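Local coordinates for protein MFP2b (Ascaris suum, PDB 2BJR) that enhances polymerization of major sperm protein (MSP) during the amoeboid motility of nematode sperm and binds a zinc ion, at residues A[6-10]-A[88-93]; A[56-60]-A[73-79]; A[50-54]-A[233-237]. One frame throughout, in Å; residues are numbered along the deposited sequence.

Interaction 1 (A[6-10]-A[88-93]); sequences AKEDT and SLGYWY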
loop_
_atom_site.group_PDB
_atom_site.type_symbol
_atom_site.label_atom_id
_atom_site.label_comp_id
_atom_site.label_asym_id
_atom_site.label_seq_id
_atom_site.Cartn_x
_atom_site.Cartn_y
_atom_site.Cartn_z
ATOM N N ALA A 6 -5.156 13.168 24.246
ATOM C CA ALA A 6 -4.874 12.188 23.130
ATOM C C ALA A 6 -5.430 10.779 23.416
ATOM O O ALA A 6 -5.237 10.257 24.508
ATOM C CB ALA A 6 -3.390 12.111 22.875
ATOM N N LYS A 7 -6.158 10.198 22.458
ATOM C CA LYS A 7 -6.584 8.807 22.552
ATOM C C LYS A 7 -5.350 7.912 22.499
ATOM O O LYS A 7 -4.273 8.324 22.068
ATOM C CB LYS A 7 -7.569 8.386 21.452
ATOM C CG LYS A 7 -8.824 9.260 21.272
ATOM C CD LYS A 7 -10.107 8.422 21.204
ATOM C CE LYS A 7 -11.147 8.984 20.181
ATOM N NZ LYS A 7 -11.723 7.917 19.259
ATOM N N GLU A 8 -5.512 6.694 22.971
ATOM C CA GLU A 8 -4.449 5.701 22.886
ATOM C C GLU A 8 -4.459 5.145 21.477
ATOM O O GLU A 8 -5.489 5.160 20.799
ATOM C CB GLU A 8 -4.723 4.513 23.814
ATOM C CG GLU A 8 -4.769 4.804 25.298
ATOM C CD GLU A 8 -5.420 3.664 26.078
ATOM O OE1 GLU A 8 -5.713 2.570 25.484
ATOM O OE2 GLU A 8 -5.611 3.859 27.293
ATOM N N ASP A 9 -3.346 4.533 21.091
ATOM C CA ASP A 9 -3.293 3.843 19.818
ATOM C C ASP A 9 -4.338 2.770 19.712
ATOM O O ASP A 9 -4.644 2.072 20.686
ATOM C CB ASP A 9 -1.905 3.224 19.642
ATOM C CG ASP A 9 -0.820 4.201 19.884
ATOM O OD1 ASP A 9 -0.739 5.189 19.124
ATOM O OD2 ASP A 9 -0.019 4.093 20.822
ATOM N N THR A 10 -4.895 2.591 18.533
ATOM C CA THR A 10 -5.806 1.502 18.282
ATOM C C THR A 10 -5.104 0.406 17.523
ATOM O O THR A 10 -4.640 0.610 16.383
ATOM C CB THR A 10 -7.017 1.929 17.453
ATOM O OG1 THR A 10 -7.806 2.858 18.185
ATOM C CG2 THR A 10 -7.950 0.766 17.234
ATOM N N SER A 88 -10.061 14.401 16.106
ATOM C CA SER A 88 -10.783 13.425 16.941
ATOM C C SER A 88 -9.859 12.528 17.764
ATOM O O SER A 88 -10.280 12.014 18.812
ATOM C CB SER A 88 -11.730 12.552 16.098
ATOM O OG SER A 88 -11.064 11.776 15.106
ATOM N N LEU A 89 -8.607 12.357 17.330
ATOM C CA LEU A 89 -7.676 11.436 17.996
ATOM C C LEU A 89 -6.658 12.096 18.927
ATOM O O LEU A 89 -6.208 11.496 19.910
ATOM C CB LEU A 89 -6.944 10.600 16.935
ATOM C CG LEU A 89 -7.858 9.752 16.065
ATOM C CD1 LEU A 89 -7.034 9.151 14.926
ATOM C CD2 LEU A 89 -8.549 8.662 16.863
ATOM N N GLY A 90 -6.265 13.316 18.628
ATOM C CA GLY A 90 -5.235 13.976 19.421
ATOM C C GLY A 90 -3.804 13.665 19.022
ATOM O O GLY A 90 -2.859 14.154 19.636
ATOM N N TYR A 91 -3.635 12.875 17.956
ATOM C CA TYR A 91 -2.293 12.517 17.491
ATOM C C TYR A 91 -2.319 12.174 16.015
ATOM O O TYR A 91 -3.372 11.890 15.424
ATOM C CB TYR A 91 -1.720 11.297 18.283
ATOM C CG TYR A 91 -2.473 10.029 18.082
ATOM C CD1 TYR A 91 -2.076 9.080 17.130
ATOM C CD2 TYR A 91 -3.579 9.732 18.846
ATOM C CE1 TYR A 91 -2.807 7.917 16.933
ATOM C CE2 TYR A 91 -4.293 8.552 18.658
ATOM C CZ TYR A 91 -3.909 7.655 17.697
ATOM O OH TYR A 91 -4.649 6.522 17.501
ATOM N N TRP A 92 -1.142 12.210 15.429
ATOM C CA TRP A 92 -0.892 11.603 14.104
ATOM C C TRP A 92 0.478 10.936 14.157
ATOM O O TRP A 92 1.312 11.245 15.011
ATOM C CB TRP A 92 -0.919 12.644 12.959
ATOM C CG TRP A 92 -0.026 13.869 13.144
ATOM C CD1 TRP A 92 -0.303 14.990 13.905
ATOM C CD2 TRP A 92 1.221 14.142 12.501
ATOM N NE1 TRP A 92 0.718 15.895 13.806
ATOM C CE2 TRP A 92 1.662 15.415 12.946
ATOM C CE3 TRP A 92 2.027 13.439 11.613
ATOM C CZ2 TRP A 92 2.869 15.979 12.537
ATOM C CZ3 TRP A 92 3.215 14.019 11.184
ATOM C CH2 TRP A 92 3.626 15.269 11.658
ATOM N N TYR A 93 0.675 9.958 13.279
ATOM C CA TYR A 93 1.908 9.172 13.270
ATOM C C TYR A 93 2.935 9.752 12.312
ATOM O O TYR A 93 2.615 10.165 11.180
ATOM C CB TYR A 93 1.593 7.739 12.891
ATOM C CG TYR A 93 0.820 6.956 13.933
ATOM C CD1 TYR A 93 -0.203 6.088 13.558
ATOM C CD2 TYR A 93 1.149 7.025 15.289
ATOM C CE1 TYR A 93 -0.876 5.332 14.486
ATOM C CE2 TYR A 93 0.463 6.249 16.221
ATOM C CZ TYR A 93 -0.531 5.424 15.815
ATOM O OH TYR A 93 -1.228 4.665 16.739
HETATM O O HOH W 1 -7.251 5.330 18.044
HETATM O O HOH W 2 -4.028 4.335 16.398
#

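Interaction 2 (A[56-60]-A[73-79]); sequences IECSF and LGGQIQV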
loop_
_atom_site.group_PDB
_atom_site.type_symbol
_atom_site.label_atom_id
_atom_site.label_comp_id
_atom_site.label_asym_id
_atom_site.label_seq_id
_atom_site.Cartn_x
_atom_site.Cartn_y
_atom_site.Cartn_z
ATOM N N ILE A 56 -5.442 -11.252 5.434
ATOM C CA ILE A 56 -4.262 -11.084 6.262
ATOM C C ILE A 56 -3.396 -12.349 6.272
ATOM O O ILE A 56 -3.877 -13.457 6.580
ATOM C CB ILE A 56 -4.682 -10.749 7.743
ATOM C CG1 ILE A 56 -5.388 -9.405 7.836
ATOM C CG2 ILE A 56 -3.480 -10.772 8.701
ATOM C CD1 ILE A 56 -6.013 -9.144 9.251
ATOM N N GLU A 57 -2.115 -12.166 5.948
ATOM C CA GLU A 57 -1.049 -13.079 6.328
ATOM C C GLU A 57 -0.119 -12.256 7.191
ATOM O O GLU A 57 -0.170 -11.013 7.185
ATOM C CB GLU A 57 -0.351 -13.635 5.099
ATOM C CG GLU A 57 -1.198 -14.658 4.340
ATOM C CD GLU A 57 -0.458 -15.435 3.255
ATOM O OE1 GLU A 57 0.775 -15.401 3.184
ATOM O OE2 GLU A 57 -1.120 -16.109 2.449
ATOM N N CYS A 58 0.708 -12.896 8.003
ATOM C CA CYS A 58 1.566 -12.176 8.899
ATOM C C CYS A 58 2.778 -12.999 9.338
ATOM O O CYS A 58 2.840 -14.215 9.118
ATOM C CB CYS A 58 0.782 -11.664 10.103
ATOM S SG CYS A 58 -0.118 -13.017 10.945
ATOM N N SER A 59 3.743 -12.308 9.915
ATOM C CA SER A 59 5.027 -12.865 10.334
ATOM C C SER A 59 5.544 -12.188 11.579
ATOM O O SER A 59 5.599 -10.953 11.645
ATOM C CB SER A 59 6.062 -12.715 9.220
ATOM O OG SER A 59 7.327 -13.231 9.602
ATOM N N PHE A 60 5.935 -12.983 12.588
ATOM C CA PHE A 60 6.467 -12.470 13.838
ATOM C C PHE A 60 7.700 -13.328 14.203
ATOM O O PHE A 60 7.696 -14.522 13.922
ATOM C CB PHE A 60 5.445 -12.562 14.987
ATOM C CG PHE A 60 4.234 -11.701 14.803
ATOM C CD1 PHE A 60 3.214 -12.129 14.027
ATOM C CD2 PHE A 60 4.202 -10.402 15.316
ATOM C CE1 PHE A 60 2.120 -11.347 13.804
ATOM C CE2 PHE A 60 3.093 -9.613 15.125
ATOM C CZ PHE A 60 2.076 -10.068 14.360
ATOM N N LEU A 73 0.218 -18.893 15.562
ATOM C CA LEU A 73 -0.160 -17.616 16.199
ATOM C C LEU A 73 -1.523 -17.617 16.864
ATOM O O LEU A 73 -1.871 -16.700 17.616
ATOM C CB LEU A 73 -0.160 -16.505 15.134
ATOM C CG LEU A 73 1.203 -16.260 14.475
ATOM C CD1 LEU A 73 1.044 -15.352 13.270
ATOM C CD2 LEU A 73 2.153 -15.666 15.446
ATOM N N GLY A 74 -2.317 -18.630 16.583
ATOM C CA GLY A 74 -3.714 -18.581 16.927
ATOM C C GLY A 74 -4.465 -17.849 15.843
ATOM O O GLY A 74 -3.882 -17.449 14.820
ATOM N N GLY A 75 -5.756 -17.657 16.056
ATOM C CA GLY A 75 -6.627 -17.198 14.982
ATOM C C GLY A 75 -6.531 -15.708 14.628
ATOM O O GLY A 75 -6.986 -15.326 13.546
ATOM N N GLN A 76 -5.974 -14.896 15.527
ATOM C CA GLN A 76 -5.975 -13.449 15.351
ATOM C C GLN A 76 -4.735 -12.733 15.889
ATOM O O GLN A 76 -4.094 -13.139 16.898
ATOM C CB GLN A 76 -7.266 -12.795 15.880
ATOM C CG GLN A 76 -7.697 -13.127 17.309
ATOM C CD GLN A 76 -8.472 -14.456 17.450
ATOM O OE1 GLN A 76 -8.371 -15.110 18.499
ATOM N NE2 GLN A 76 -9.220 -14.865 16.408
ATOM N N ILE A 77 -4.384 -11.666 15.151
ATOM C CA ILE A 77 -3.399 -10.706 15.558
ATOM C C ILE A 77 -4.073 -9.350 15.599
ATOM O O ILE A 77 -5.288 -9.264 15.427
ATOM C CB ILE A 77 -2.224 -10.671 14.560
ATOM C CG1 ILE A 77 -2.716 -10.403 13.126
ATOM C CG2 ILE A 77 -1.444 -11.978 14.593
ATOM C CD1 ILE A 77 -1.658 -9.704 12.268
ATOM N N GLN A 78 -3.300 -8.321 15.855
ATOM C CA GLN A 78 -3.813 -6.948 15.737
ATOM C C GLN A 78 -3.009 -6.185 14.688
ATOM O O GLN A 78 -1.808 -6.463 14.533
ATOM C CB GLN A 78 -3.771 -6.244 17.064
ATOM C CG GLN A 78 -4.831 -6.773 18.033
ATOM C CD GLN A 78 -4.545 -6.426 19.459
ATOM O OE1 GLN A 78 -3.635 -6.981 20.033
ATOM N NE2 GLN A 78 -5.357 -5.562 20.058
ATOM N N VAL A 79 -3.695 -5.272 13.994
ATOM C CA VAL A 79 -3.088 -4.376 12.989
ATOM C C VAL A 79 -3.314 -2.955 13.412
ATOM O O VAL A 79 -4.440 -2.552 13.830
ATOM C CB VAL A 79 -3.658 -4.656 11.595
ATOM C CG1 VAL A 79 -3.036 -3.719 10.519
ATOM C CG2 VAL A 79 -3.383 -6.112 11.235
#

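Interaction 3 (A[50-54]-A[233-237]); sequences WNNGG and WYQSG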
loop_
_atom_site.group_PDB
_atom_site.type_symbol
_atom_site.label_atom_id
_atom_site.label_comp_id
_atom_site.label_asym_id
_atom_site.label_seq_id
_atom_site.Cartn_x
_atom_site.Cartn_y
_atom_site.Cartn_z
ATOM N N TRP A 50 0.502 -8.610 5.760
ATOM C CA TRP A 50 0.397 -8.287 4.326
ATOM C C TRP A 50 -0.809 -8.930 3.720
ATOM O O TRP A 50 -1.412 -9.830 4.298
ATOM C CB TRP A 50 1.656 -8.678 3.569
ATOM C CG TRP A 50 1.937 -10.173 3.482
ATOM C CD1 TRP A 50 1.559 -11.013 2.482
ATOM C CD2 TRP A 50 2.648 -10.975 4.423
ATOM N NE1 TRP A 50 1.993 -12.292 2.736
ATOM C CE2 TRP A 50 2.672 -12.294 3.923
ATOM C CE3 TRP A 50 3.282 -10.715 5.651
ATOM C CZ2 TRP A 50 3.295 -13.362 4.604
ATOM C CZ3 TRP A 50 3.896 -11.782 6.332
ATOM C CH2 TRP A 50 3.918 -13.076 5.787
ATOM N N ASN A 51 -1.228 -8.390 2.584
ATOM C CA ASN A 51 -2.320 -8.897 1.825
ATOM C C ASN A 51 -1.890 -10.050 0.900
ATOM O O ASN A 51 -0.987 -9.877 0.077
ATOM C CB ASN A 51 -2.847 -7.755 0.940
ATOM C CG ASN A 51 -4.080 -8.129 0.128
ATOM O OD1 ASN A 51 -4.277 -9.291 -0.288
ATOM N ND2 ASN A 51 -4.859 -7.083 -0.227
ATOM N N ASN A 52 -2.547 -11.195 1.035
ATOM C CA ASN A 52 -2.488 -12.268 0.018
ATOM C C ASN A 52 -3.896 -12.752 -0.291
ATOM O O ASN A 52 -4.622 -13.230 0.581
ATOM C CB ASN A 52 -1.594 -13.451 0.492
ATOM C CG ASN A 52 -1.340 -14.462 -0.621
ATOM O OD1 ASN A 52 -1.435 -14.117 -1.805
ATOM N ND2 ASN A 52 -1.017 -15.714 -0.254
ATOM N N GLY A 53 -4.324 -12.576 -1.524
ATOM C CA GLY A 53 -5.675 -12.925 -1.916
ATOM C C GLY A 53 -6.778 -12.166 -1.215
ATOM O O GLY A 53 -7.882 -12.684 -1.063
ATOM N N GLY A 54 -6.498 -10.956 -0.721
ATOM C CA GLY A 54 -7.508 -10.180 -0.053
ATOM C C GLY A 54 -7.621 -10.352 1.443
ATOM O O GLY A 54 -8.453 -9.690 2.067
ATOM N N TRP A 233 -4.531 -5.786 -6.132
ATOM C CA TRP A 233 -4.785 -6.948 -5.301
ATOM C C TRP A 233 -3.488 -7.785 -5.338
ATOM O O TRP A 233 -2.537 -7.439 -6.048
ATOM C CB TRP A 233 -5.871 -7.725 -5.961
ATOM C CG TRP A 233 -6.627 -8.671 -5.160
ATOM C CD1 TRP A 233 -7.056 -8.512 -3.897
ATOM C CD2 TRP A 233 -7.110 -9.929 -5.604
ATOM N NE1 TRP A 233 -7.817 -9.591 -3.512
ATOM C CE2 TRP A 233 -7.852 -10.490 -4.544
ATOM C CE3 TRP A 233 -7.035 -10.631 -6.813
ATOM C CZ2 TRP A 233 -8.523 -11.710 -4.657
ATOM C CZ3 TRP A 233 -7.692 -11.862 -6.923
ATOM C CH2 TRP A 233 -8.416 -12.392 -5.845
ATOM N N TYR A 234 -3.475 -8.897 -4.593
ATOM C CA TYR A 234 -2.321 -9.781 -4.519
ATOM C C TYR A 234 -2.767 -11.235 -4.626
ATOM O O TYR A 234 -3.755 -11.594 -4.030
ATOM C CB TYR A 234 -1.600 -9.542 -3.213
ATOM C CG TYR A 234 -0.716 -8.346 -3.271
ATOM C CD1 TYR A 234 -1.194 -7.084 -2.866
ATOM C CD2 TYR A 234 0.607 -8.449 -3.688
ATOM C CE1 TYR A 234 -0.426 -5.963 -2.983
ATOM C CE2 TYR A 234 1.423 -7.302 -3.736
ATOM C CZ TYR A 234 0.874 -6.067 -3.421
ATOM O OH TYR A 234 1.648 -4.952 -3.445
ATOM N N GLN A 235 -2.043 -12.036 -5.396
ATOM C CA GLN A 235 -2.248 -13.487 -5.447
ATOM C C GLN A 235 -0.890 -14.151 -5.415
ATOM O O GLN A 235 -0.026 -13.852 -6.235
ATOM C CB GLN A 235 -2.928 -13.915 -6.746
ATOM C CG GLN A 235 -4.421 -13.792 -6.758
ATOM C CD GLN A 235 -5.131 -14.727 -5.758
ATOM O OE1 GLN A 235 -4.619 -15.776 -5.410
ATOM N NE2 GLN A 235 -6.269 -14.293 -5.256
ATOM N N SER A 236 -0.699 -15.027 -4.433
ATOM C CA SER A 236 0.592 -15.648 -4.180
ATOM C C SER A 236 1.772 -14.721 -4.122
ATOM O O SER A 236 2.787 -15.011 -4.719
ATOM C CB SER A 236 0.861 -16.703 -5.247
ATOM O OG SER A 236 -0.199 -17.641 -5.308
ATOM N N GLY A 237 1.656 -13.584 -3.429
ATOM C CA GLY A 237 2.720 -12.630 -3.352
ATOM C C GLY A 237 2.939 -11.811 -4.618
ATOM O O GLY A 237 3.800 -10.966 -4.646
HETATM O O HOH W 3 -3.558 -15.890 -2.939
HETATM O O HOH W 4 -8.210 -15.157 -3.113
#

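Interaction 1 (A[6-10]-A[88-93])
Ala6 lies against the turn at Gly90, with its CB 3.9 Å from Gly90 O. Its CA also makes a C-H...O contact to Leu89 O. Lys7 follows with the backbone bond of the contact: Lys7 N donates to Leu89 O at 2.9 Å. The lysine chain bends repeatedly along its length and lies over the end of helix 86-89. This brings Lys7 CE to 3.4 Å from Ser88 O. Gly90, the first residue after that helix, has positive phi, and the chain turns there toward strand 92-97. Segment 6-10, a loop leading into strand 10-15, runs past this helix-to-strand junction, which follows the zinc ligand His86. Lys7 O approaches the Tyr91 ring obliquely, 3.4 Å from Tyr91 CE2. Glu8 O accepts a long bond, 3.3 Å, from a water that also bonds to Tyr91 OH and Thr10 OG1. Asp9 reaches Tyr93 through a very short bond, Tyr93 OH to Asp9 OD1 at 2.5 Å. Asp9 CG lies beside its backbone N (chi1 -51°), which swings the carboxylate to the Tyr93 hydroxyl. OD1 sits at the edge of the ring, in its plane, and the carboxylate is turned 30° from that plane. The same oxygen forms a salt bridge with Arg165, which also makes a cation-pi contact with Tyr91. Thr10 N donates to a second water, which links the hydroxyls of Tyr91 and Tyr93.

Interaction 2 (A[56-60]-A[73-79])
Cys58 and Phe60 meet Leu73 and Ile77 in a buried, wholly apolar contact. No hydrogen bond passes between the two segments. The aliphatic contacts centre on the CD1 branch of Ile77. This methyl lies 3.8 Å from Cys58 CB and 4.1 Å from Ile56 CG2. Ile77 CG1 stands between the backbone N and the carbonyl carbon (chi1 55°), which sends CD1 toward Cys58 and leaves CG2 for Phe60. The Ile56 and Ile77 side chains lie alongside each other, pointing opposite ways. At the margin, Ile56 CD1 comes to 4.5 Å from Val79 CG2.

The sulfur contact is the shortest of the set. Cys58 SG lies 3.5 Å from Leu73 CD1 and also touches the Ile77 methyl, so it is wedged between the two aliphatic chains.

The aromatic contacts belong to Phe60. Its ring receives both neighbours obliquely. Ile77 CG2 is 3.7 Å from Phe60 CE1, and Leu73 CD2 is 4.0 Å from Phe60 CD1. The leucine crosses the phenylalanine at about a right angle. Trp38 meets the same ring from strand 34-40, and Ala36 of that strand touches both Phe60 and Ile77.

The strand segments 56-60 and 76-79 cross at 88° with their axes 9.2 Å apart. They belong to one antiparallel sheet but are not neighbours in it; strands 34-40 and 43-52 lie between them. Two intervening strands and so close an approach imply a strongly twisted, curled antiparallel sheet, with these side chains probably lining its inner face.

Interaction 3 (A[50-54]-A[233-237])
This is a polar, backbone-rich contact between the two sequence-family regions of the chain. The end of strand 43-52 and the turn after it meet the end of strand 229-235. Gly53 N donates to Tyr234 O at 2.8 Å. The bond is bent, with an angle of 138° at the hydrogen, and the donor stands above the carbonyl plane. The turn itself is held by an Asx motif in which Gly54 N donates to Asn51 OD1 at 2.8 Å. Asn51 CG lies anti to the backbone N (chi1 -176°), which carries the amide forward along the turn to Gly54. The ND2 of the same amide bonds to Ser268 O.

Tyr234 packs by the base of its side chain, with CB 3.4 Å from Asn51 O. Trp233 offers a ring face to Gly53, whose CA lies 3.8 Å above the ring plane, offset toward the rim. Trp233 NE1 is 3.4 Å from Gly54 N, but both are donors; the indole N-H bonds instead to Ile266 O. Two waters complete the contact. One donates to both Asn52 OD1 and Gln235 OE1. The other donates to Gly53 O and accepts from Gln235 NE2 at 3.0 Å. Asn52 ND2 bonds to Glu57 OE2 on strand 55-62.

The two strand ends run at 65° to each other. On the side of 233-237, Phe255 stacks on Trp233 and Tyr262 meets it edge-to-face. Gly54 pairs through its backbone with Ser268, so the turn after strand 43-52 abuts the sheet that holds strands 229-235 and 268-274.

How the interactions relate
Interaction 2 is core, interaction 1 lies at the surface near the zinc site, and interaction 3 is partly buried between the two family regions. Their chemistry follows their place. The core contact is purely apolar, whereas the other two rely on backbone bonds and bridging waters. Only interaction 1 adds a carboxylate bonded to a tyrosine hydroxyl. Interactions 2 and 3 use neighbouring strands of one sheet, 55-62 and 43-52, and touch directly through Glu57 and Asn52. Interactions 1 and 2 do not touch, but strand 76-81 leads on to helix 86-89. Along the chain, interaction 2 is nested inside both other loops, while interactions 1 and 3 cross.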